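Local coordinates for argininosuccinate lyase (Chelativorans sp., PDB 6RXA), which acts as a C-N lyase of the aspartase/fumarase superfamily (EDDS lyase) and probably also splits argininosuccinate into fumarate and L-arginine, at residues Q45-H50 / S70-V75; M53-G58 / E63-I68; R86-Y91 / G104-G109. The protein carries 2 engineered substitutions. All coordinates share one frame; numbering follows the deposited sequence.

Interaction 1: Q45-H50 / S70-V75; sequences QIHRAH and SGLAQV
H47 opens the contact from helix 35-56: its CB lies 3.8 Å from CD1 of L72, and the other methyl of that leucine, CD2, approaches the imidazole obliquely. Its ND1 is hydrogen-bonded to R110, and the ring also meets that of Y91. The backbones show what kind of pairing this is. The axes of the short segments 45-50 and 70-75 run at 175° and come within 10.6 Å of each other, and the nearest CA pair is R48 with L72 at 7.8 Å, which identifies the two arms of an antiparallel helical hairpin, helices 35-56 and 62-79. R48, next along the chain, is the more heavily engaged residue, with 59 Å² buried against the other segment compared with 32 Å² for H47. Its side chain and that of L72 lie alongside each other, running opposite ways, which brings CG of R48 to 3.7 Å from CD1 of L72. The arginine is extended from CG to NE, so its guanidinium reaches beyond the leucine methyls to the root of that side chain, where CB of L72 lies 3.8 Å above one face of the group, displaced toward its rim. NH2 of R48 also approaches the backbone N of A73 at 3.5 Å, with no hydrogen bond there, and its charge is paired with D76 one turn further along helix 62-79.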
loop_
_atom_site.group_PDB
_atom_site.type_symbol
_atom_site.label_atom_id
_atom_site.label_comp_id
_atom_site.label_asym_id
_atom_site.label_seq_id
_atom_site.Cartn_x
_atom_site.Cartn_y
_atom_site.Cartn_z
ATOM N N GLN A 45 12.904 -31.609 -8.175
ATOM C CA GLN A 45 12.387 -32.046 -9.465
ATOM C C GLN A 45 13.144 -31.381 -10.605
ATOM O O GLN A 45 13.449 -32.027 -11.618
ATOM C CB GLN A 45 10.895 -31.740 -9.555
ATOM C CG GLN A 45 10.054 -32.621 -8.656
ATOM C CD GLN A 45 10.158 -34.094 -9.012
ATOM O OE1 GLN A 45 9.672 -34.525 -10.059
ATOM N NE2 GLN A 45 10.795 -34.873 -8.142
ATOM N N ILE A 46 13.469 -30.096 -10.455
ATOM C CA ILE A 46 14.232 -29.393 -11.485
ATOM C C ILE A 46 15.599 -30.036 -11.686
ATOM O O ILE A 46 16.059 -30.192 -12.822
ATOM C CB ILE A 46 14.322 -27.894 -11.147
ATOM C CG1 ILE A 46 12.932 -27.261 -11.276
ATOM C CG2 ILE A 46 15.373 -27.212 -12.009
ATOM C CD1 ILE A 46 12.847 -25.873 -10.644
ATOM N N HIS A 47 16.272 -30.416 -10.597
ATOM C CA HIS A 47 17.568 -31.072 -10.759
ATOM C C HIS A 47 17.433 -32.317 -11.625
ATOM O O HIS A 47 18.267 -32.580 -12.499
ATOM C CB HIS A 47 18.156 -31.478 -9.409
ATOM C CG HIS A 47 18.355 -30.344 -8.463
ATOM N ND1 HIS A 47 18.664 -29.069 -8.878
ATOM C CD2 HIS A 47 18.271 -30.290 -7.112
ATOM C CE1 HIS A 47 18.764 -28.278 -7.825
ATOM N NE2 HIS A 47 18.525 -28.993 -6.742
ATOM N N ARG A 48 16.392 -33.111 -11.378
ATOM C CA ARG A 48 16.189 -34.332 -12.149
ATOM C C ARG A 48 15.901 -34.008 -13.610
ATOM O O ARG A 48 16.476 -34.628 -14.514
ATOM C CB ARG A 48 15.055 -35.140 -11.524
ATOM C CG ARG A 48 15.428 -35.748 -10.181
ATOM C CD ARG A 48 14.258 -36.471 -9.544
ATOM N NE ARG A 48 14.683 -37.214 -8.358
ATOM C CZ ARG A 48 14.918 -36.661 -7.171
ATOM N NH1 ARG A 48 14.776 -35.359 -6.997
ATOM N NH2 ARG A 48 15.299 -37.416 -6.152
ATOM N N ALA A 49 15.010 -33.049 -13.864
ATOM C CA ALA A 49 14.674 -32.713 -15.246
ATOM C C ALA A 49 15.876 -32.145 -15.989
ATOM O O ALA A 49 16.104 -32.476 -17.164
ATOM C CB ALA A 49 13.512 -31.721 -15.284
ATOM N N HIS A 50 16.639 -31.269 -15.337
ATOM C CA HIS A 50 17.817 -30.698 -15.978
ATOM C C HIS A 50 18.814 -31.791 -16.329
ATOM O O HIS A 50 19.343 -31.833 -17.448
ATOM C CB HIS A 50 18.437 -29.658 -15.049
ATOM C CG HIS A 50 19.614 -28.963 -15.643
ATOM N ND1 HIS A 50 19.492 -28.018 -16.641
ATOM C CD2 HIS A 50 20.936 -29.074 -15.382
ATOM C CE1 HIS A 50 20.696 -27.580 -16.968
ATOM N NE2 HIS A 50 21.588 -28.209 -16.227
ATOM N N SER A 70 20.744 -40.984 -8.648
ATOM C CA SER A 70 20.667 -41.758 -7.413
ATOM C C SER A 70 21.109 -40.919 -6.216
ATOM O O SER A 70 20.528 -41.019 -5.130
ATOM C CB SER A 70 21.515 -43.023 -7.525
ATOM O OG SER A 70 20.901 -43.959 -8.387
ATOM N N GLY A 71 22.128 -40.075 -6.398
ATOM C CA GLY A 71 22.547 -39.198 -5.317
ATOM C C GLY A 71 21.488 -38.190 -4.919
ATOM O O GLY A 71 21.342 -37.863 -3.735
ATOM N N LEU A 72 20.742 -37.658 -5.897
ATOM C CA LEU A 72 19.674 -36.716 -5.576
ATOM C C LEU A 72 18.668 -37.338 -4.613
ATOM O O LEU A 72 18.211 -36.683 -3.668
ATOM C CB LEU A 72 18.958 -36.240 -6.841
ATOM C CG LEU A 72 19.779 -35.458 -7.856
ATOM C CD1 LEU A 72 18.907 -35.204 -9.091
ATOM C CD2 LEU A 72 20.288 -34.160 -7.282
ATOM N N ALA A 73 18.317 -38.609 -4.830
ATOM C CA ALA A 73 17.390 -39.275 -3.924
ATOM C C ALA A 73 17.966 -39.348 -2.515
ATOM O O ALA A 73 17.247 -39.142 -1.531
ATOM C CB ALA A 73 17.075 -40.669 -4.458
ATOM N N GLN A 74 19.265 -39.622 -2.398
ATOM C CA GLN A 74 19.884 -39.693 -1.077
ATOM C C GLN A 74 19.899 -38.327 -0.396
ATOM O O GLN A 74 19.583 -38.219 0.793
ATOM C CB GLN A 74 21.303 -40.249 -1.190
ATOM C CG GLN A 74 21.392 -41.664 -1.749
ATOM C CD GLN A 74 22.838 -42.103 -1.941
ATOM O OE1 GLN A 74 23.577 -42.260 -0.973
ATOM N NE2 GLN A 74 23.247 -42.283 -3.193
ATOM N N VAL A 75 20.255 -37.263 -1.123
ATOM C CA VAL A 75 20.321 -35.949 -0.488
ATOM C C VAL A 75 18.923 -35.441 -0.151
ATOM O O VAL A 75 18.712 -34.806 0.889
ATOM C CB VAL A 75 21.125 -34.954 -1.340
ATOM C CG1 VAL A 75 21.222 -33.625 -0.632
ATOM C CG2 VAL A 75 22.530 -35.489 -1.599
#

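Interaction 2: M53-G58 / E63-I68; sequences MLTEQG and EESATI
T55 and S65 have the closest CA atoms of the two segments, 6.5 Å apart, and they sit where helix 35-56 is about to end and helix 62-79 has just begun. Their side chains point at each other, and all the direct contact between 53-58 and 63-68 is made by this pair. The hydroxyl of S65 donates to that of T55, OG to OG1 at 2.9 Å. S65 reaches across because its OG is anti to its backbone N (chi1 -179°). In T55 the opposite choice is made for the hydroxyl: OG1 stands beside the backbone N (chi1 -49°), from where it can also bond to the carbonyl of V51, one turn earlier in the same helix. Two bonds thus grip OG1. The methyl branch lies alongside, CG2 of T55 being 4.1 Å from CB of S65. This polar pair bridges the two arms near the closed end of a helical hairpin, where the first arm finishes in a Schellman motif. After Q57 N bonds to M53 O, G58 leaves the helix with a positive phi of 77° and its N returns to the carbonyl O of T55 at 3.0 Å. On the far arm, T67 OG1 hydrogen-bonds to the carbonyl O of E63 at 3.0 Å; the hydroxyl and the backbone N of T67 reach that oxygen from opposite faces of its carbonyl plane. S65 is buried, packing against V51 and against I493 of helix 451-500, whereas T55 remains partly exposed. Next to T55, the charge of E56 finds its partner elsewhere, in a salt bridge with R214.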
loop_
_atom_site.group_PDB
_atom_site.type_symbol
_atom_site.label_atom_id
_atom_site.label_comp_id
_atom_site.label_asym_id
_atom_site.label_seq_id
_atom_site.Cartn_x
_atom_site.Cartn_y
_atom_site.Cartn_z
ATOM N N MET A 53 17.616 -33.910 -19.248
ATOM C CA MET A 53 17.834 -33.165 -20.487
ATOM C C MET A 53 19.304 -33.164 -20.882
ATOM O O MET A 53 19.631 -33.346 -22.059
ATOM C CB MET A 53 17.293 -31.740 -20.341
ATOM C CG MET A 53 17.490 -30.857 -21.574
ATOM S SD MET A 53 19.095 -30.032 -21.584
ATOM C CE MET A 53 18.951 -28.972 -20.148
ATOM N N LEU A 54 20.210 -32.946 -19.925
ATOM C CA LEU A 54 21.627 -32.961 -20.266
ATOM C C LEU A 54 22.031 -34.314 -20.820
ATOM O O LEU A 54 22.931 -34.401 -21.665
ATOM C CB LEU A 54 22.492 -32.664 -19.051
ATOM C CG LEU A 54 22.425 -31.286 -18.418
ATOM C CD1 LEU A 54 23.367 -31.215 -17.235
ATOM C CD2 LEU A 54 22.781 -30.216 -19.431
ATOM N N THR A 55 21.382 -35.382 -20.347
ATOM C CA THR A 55 21.675 -36.721 -20.844
ATOM C C THR A 55 21.187 -36.883 -22.280
ATOM O O THR A 55 21.918 -37.388 -23.140
ATOM C CB THR A 55 21.014 -37.758 -19.943
ATOM O OG1 THR A 55 21.326 -37.467 -18.579
ATOM C CG2 THR A 55 21.561 -39.161 -20.268
ATOM N N GLU A 56 19.952 -36.446 -22.562
ATOM C CA GLU A 56 19.453 -36.474 -23.933
ATOM C C GLU A 56 20.386 -35.717 -24.869
ATOM O O GLU A 56 20.569 -36.108 -26.028
ATOM C CB GLU A 56 18.054 -35.853 -24.016
ATOM C CG GLU A 56 16.970 -36.588 -23.253
ATOM C CD GLU A 56 15.564 -36.138 -23.639
ATOM O OE1 GLU A 56 14.589 -36.762 -23.163
ATOM O OE2 GLU A 56 15.428 -35.166 -24.418
ATOM N N GLN A 57 20.962 -34.614 -24.393
ATOM C CA GLN A 57 21.815 -33.767 -25.219
ATOM C C GLN A 57 23.248 -34.279 -25.314
ATOM O O GLN A 57 24.059 -33.660 -26.013
ATOM C CB GLN A 57 21.813 -32.333 -24.686
ATOM C CG GLN A 57 20.460 -31.665 -24.738
ATOM C CD GLN A 57 19.895 -31.629 -26.137
ATOM O OE1 GLN A 57 19.080 -32.470 -26.514
ATOM N NE2 GLN A 57 20.347 -30.673 -26.924
ATOM N N GLY A 58 23.580 -35.369 -24.629
ATOM C CA GLY A 58 24.929 -35.904 -24.655
ATOM C C GLY A 58 25.927 -35.148 -23.812
ATOM O O GLY A 58 27.126 -35.436 -23.888
ATOM N N GLU A 63 25.954 -43.015 -17.525
ATOM C CA GLU A 63 26.590 -43.406 -16.271
ATOM C C GLU A 63 26.696 -42.232 -15.303
ATOM O O GLU A 63 26.405 -42.379 -14.110
ATOM C CB GLU A 63 27.968 -44.012 -16.551
ATOM C CG GLU A 63 27.920 -45.331 -17.320
ATOM C CD GLU A 63 28.129 -45.180 -18.828
ATOM O OE1 GLU A 63 28.772 -46.075 -19.421
ATOM O OE2 GLU A 63 27.648 -44.183 -19.425
ATOM N N GLU A 64 27.123 -41.062 -15.791
ATOM C CA GLU A 64 27.178 -39.874 -14.944
ATOM C C GLU A 64 25.785 -39.496 -14.472
ATOM O O GLU A 64 25.576 -39.178 -13.292
ATOM C CB GLU A 64 27.778 -38.705 -15.726
ATOM C CG GLU A 64 29.269 -38.846 -16.007
ATOM C CD GLU A 64 29.795 -37.770 -16.939
ATOM O OE1 GLU A 64 29.063 -37.368 -17.871
ATOM O OE2 GLU A 64 30.948 -37.336 -16.745
ATOM N N SER A 65 24.817 -39.541 -15.385
ATOM C CA SER A 65 23.441 -39.196 -15.056
ATOM C C SER A 65 22.899 -40.108 -13.968
ATOM O O SER A 65 22.328 -39.636 -12.979
ATOM C CB SER A 65 22.605 -39.291 -16.333
ATOM O OG SER A 65 21.255 -38.952 -16.105
ATOM N N ALA A 66 23.108 -41.419 -14.108
ATOM C CA ALA A 66 22.606 -42.349 -13.106
ATOM C C ALA A 66 23.224 -42.076 -11.743
ATOM O O ALA A 66 22.534 -42.137 -10.720
ATOM C CB ALA A 66 22.904 -43.788 -13.530
ATOM N N THR A 67 24.533 -41.808 -11.708
ATOM C CA THR A 67 25.199 -41.526 -10.443
ATOM C C THR A 67 24.600 -40.295 -9.777
ATOM O O THR A 67 24.289 -40.308 -8.579
ATOM C CB THR A 67 26.696 -41.335 -10.675
ATOM O OG1 THR A 67 27.242 -42.516 -11.278
ATOM C CG2 THR A 67 27.382 -41.062 -9.353
ATOM N N ILE A 68 24.410 -39.224 -10.553
ATOM C CA ILE A 68 23.808 -38.000 -10.036
ATOM C C ILE A 68 22.386 -38.261 -9.548
ATOM O O ILE A 68 22.023 -37.895 -8.425
ATOM C CB ILE A 68 23.846 -36.900 -11.113
ATOM C CG1 ILE A 68 25.294 -36.482 -11.391
ATOM C CG2 ILE A 68 23.026 -35.694 -10.669
ATOM C CD1 ILE A 68 25.479 -35.650 -12.647
#

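Interaction 3: R86-Y91 / G104-G109; sequences RTYLPY and GKMHIG
One face of the H107 imidazole carries the Y88 ring, with CE2 of Y88 3.4 Å above the imidazole plane and displaced toward its rim. The planes differ by 22° and the centroids are 4.6 Å apart, an offset pair with little face-to-face overlap. The Y91 ring is met at its edge instead, where CE of M106 lies 4.0 Å from CD1. The same methyl approaches Y88 obliquely, 3.8 Å from CE1. M106 places CG between its backbone N and carbonyl carbon (chi1 77°) and then runs extended, which brings the methyl into the corner formed by the two tyrosines. The loop 104-109 is so packed on the start of helix 88-99, beside the substrate-binding residues S111 and R112. Replacing Y88 by an alanine is likely to leave one imidazole face and the M106 methyl without their aromatic partner, and E92 without a hydrogen bond. The Y88 hydroxyl, bonded to E92, stands 3.0 Å from ND1 of H107, while NE2 of H107 bonds to S281 of the third subunit, itself a substrate-binding residue. This is consistent with a restricted imidazole and with the multi-subunit active sites of this superfamily.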
loop_
_atom_site.group_PDB
_atom_site.type_symbol
_atom_site.label_atom_id
_atom_site.label_comp_id
_atom_site.label_asym_id
_atom_site.label_seq_id
_atom_site.Cartn_x
_atom_site.Cartn_y
_atom_site.Cartn_z
ATOM N N ARG A 86 18.391 -27.256 2.121
ATOM C CA ARG A 86 17.268 -26.909 1.251
ATOM C C ARG A 86 17.533 -25.711 0.344
ATOM O O ARG A 86 16.642 -25.343 -0.426
ATOM C CB ARG A 86 15.992 -26.698 2.071
ATOM C CG ARG A 86 15.552 -27.973 2.753
ATOM C CD ARG A 86 14.371 -27.764 3.686
ATOM N NE ARG A 86 14.166 -28.962 4.483
ATOM C CZ ARG A 86 13.342 -29.055 5.518
ATOM N NH1 ARG A 86 12.618 -28.008 5.889
ATOM N NH2 ARG A 86 13.252 -30.205 6.175
ATOM N N THR A 87 18.717 -25.100 0.410
ATOM C CA THR A 87 19.163 -24.110 -0.563
ATOM C C THR A 87 20.262 -24.726 -1.426
ATOM O O THR A 87 20.842 -25.757 -1.074
ATOM C CB THR A 87 19.644 -22.821 0.106
ATOM O OG1 THR A 87 20.705 -23.099 1.018
ATOM C CG2 THR A 87 18.483 -22.151 0.863
ATOM N N TYR A 88 20.548 -24.081 -2.563
ATOM C CA TYR A 88 21.213 -24.783 -3.659
ATOM C C TYR A 88 22.658 -25.173 -3.328
ATOM O O TYR A 88 23.034 -26.342 -3.438
ATOM C CB TYR A 88 21.159 -23.991 -4.980
ATOM C CG TYR A 88 21.890 -24.807 -5.998
ATOM C CD1 TYR A 88 21.314 -25.974 -6.495
ATOM C CD2 TYR A 88 23.186 -24.496 -6.377
ATOM C CE1 TYR A 88 21.998 -26.788 -7.359
ATOM C CE2 TYR A 88 23.883 -25.317 -7.253
ATOM C CZ TYR A 88 23.272 -26.454 -7.740
ATOM O OH TYR A 88 23.939 -27.296 -8.606
ATOM N N LEU A 89 23.519 -24.203 -3.020
ATOM C CA LEU A 89 24.925 -24.557 -2.839
ATOM C C LEU A 89 25.117 -25.551 -1.703
ATOM O O LEU A 89 25.902 -26.499 -1.871
ATOM C CB LEU A 89 25.810 -23.313 -2.703
ATOM C CG LEU A 89 26.037 -22.551 -4.013
ATOM C CD1 LEU A 89 26.820 -21.267 -3.763
ATOM C CD2 LEU A 89 26.768 -23.424 -5.036
ATOM N N PRO A 90 24.438 -25.421 -0.556
ATOM C CA PRO A 90 24.519 -26.488 0.456
ATOM C C PRO A 90 24.082 -27.849 -0.059
ATOM O O PRO A 90 24.695 -28.875 0.277
ATOM C CB PRO A 90 23.617 -25.966 1.585
ATOM C CG PRO A 90 23.739 -24.459 1.467
ATOM C CD PRO A 90 23.796 -24.200 -0.033
ATOM N N TYR A 91 23.020 -27.884 -0.866
ATOM C CA TYR A 91 22.534 -29.141 -1.417
ATOM C C TYR A 91 23.553 -29.751 -2.369
ATOM O O TYR A 91 23.837 -30.954 -2.303
ATOM C CB TYR A 91 21.204 -28.872 -2.124
ATOM C CG TYR A 91 20.554 -30.090 -2.707
ATOM C CD1 TYR A 91 20.938 -30.575 -3.947
ATOM C CD2 TYR A 91 19.550 -30.751 -2.023
ATOM C CE1 TYR A 91 20.344 -31.700 -4.493
ATOM C CE2 TYR A 91 18.945 -31.879 -2.560
ATOM C CZ TYR A 91 19.349 -32.343 -3.799
ATOM O OH TYR A 91 18.763 -33.460 -4.344
ATOM N N GLY A 104 29.054 -31.910 -9.284
ATOM C CA GLY A 104 29.167 -30.570 -9.834
ATOM C C GLY A 104 28.671 -30.449 -11.256
ATOM O O GLY A 104 28.311 -29.348 -11.698
ATOM N N LYS A 105 28.627 -31.556 -11.986
ATOM C CA LYS A 105 28.186 -31.501 -13.369
ATOM C C LYS A 105 26.697 -31.251 -13.498
ATOM O O LYS A 105 26.241 -30.911 -14.594
ATOM C CB LYS A 105 28.564 -32.795 -14.099
ATOM C CG LYS A 105 30.059 -32.938 -14.312
ATOM C CD LYS A 105 30.373 -33.967 -15.394
ATOM C CE LYS A 105 31.861 -34.022 -15.686
ATOM N NZ LYS A 105 32.144 -34.891 -16.861
ATOM N N MET A 106 25.917 -31.428 -12.426
ATOM C CA MET A 106 24.496 -31.137 -12.557
ATOM C C MET A 106 24.235 -29.645 -12.750
ATOM O O MET A 106 23.118 -29.272 -13.111
ATOM C CB MET A 106 23.678 -31.675 -11.373
ATOM C CG MET A 106 23.750 -30.878 -10.070
ATOM S SD MET A 106 22.246 -31.146 -9.082
ATOM C CE MET A 106 22.783 -30.498 -7.503
ATOM N N HIS A 107 25.229 -28.793 -12.521
ATOM C CA HIS A 107 25.048 -27.356 -12.690
ATOM C C HIS A 107 25.484 -26.868 -14.064
ATOM O O HIS A 107 25.398 -25.669 -14.335
ATOM C CB HIS A 107 25.808 -26.592 -11.608
ATOM C CG HIS A 107 25.141 -25.315 -11.183
ATOM N ND1 HIS A 107 23.808 -25.250 -10.842
ATOM C CD2 HIS A 107 25.626 -24.060 -11.038
ATOM C CE1 HIS A 107 23.500 -24.010 -10.504
ATOM N NE2 HIS A 107 24.588 -23.271 -10.605
ATOM N N ILE A 108 25.946 -27.763 -14.941
ATOM C CA ILE A 108 26.347 -27.342 -16.279
ATOM C C ILE A 108 25.186 -26.646 -16.978
ATOM O O ILE A 108 24.066 -27.174 -17.049
ATOM C CB ILE A 108 26.865 -28.546 -17.082
ATOM C CG1 ILE A 108 28.235 -28.979 -16.556
ATOM C CG2 ILE A 108 26.930 -28.190 -18.561
ATOM C CD1 ILE A 108 28.708 -30.332 -17.108
ATOM N N GLY A 109 25.450 -25.458 -17.511
ATOM C CA GLY A 109 24.449 -24.725 -18.262
ATOM C C GLY A 109 23.343 -24.089 -17.446
ATOM O O GLY A 109 22.335 -23.676 -18.016
#

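Overall arrangement
Following the chain from the N terminus, helix 35-56 supplies 45-50 and then 53-58, and the returning helix 62-79 supplies 63-68 and then 70-75. Interaction 2 closes the short loop at the turn and is nested inside the longer one closed by interaction 1, their centres 11 Å apart along a single hairpin. Interaction 3 follows in series, closing its own loop over the 12 residues between the start of helix 88-99 and the segment before helix 112-147. It nevertheless touches each: NE2 of H50 lies 2.8 Å from O of I108, a probable hydrogen bond, and E64 OE2 forms a 2.7 Å salt bridge with K105 NZ. The hairpin is thus tied to the loop leading to the substrate-binding residues.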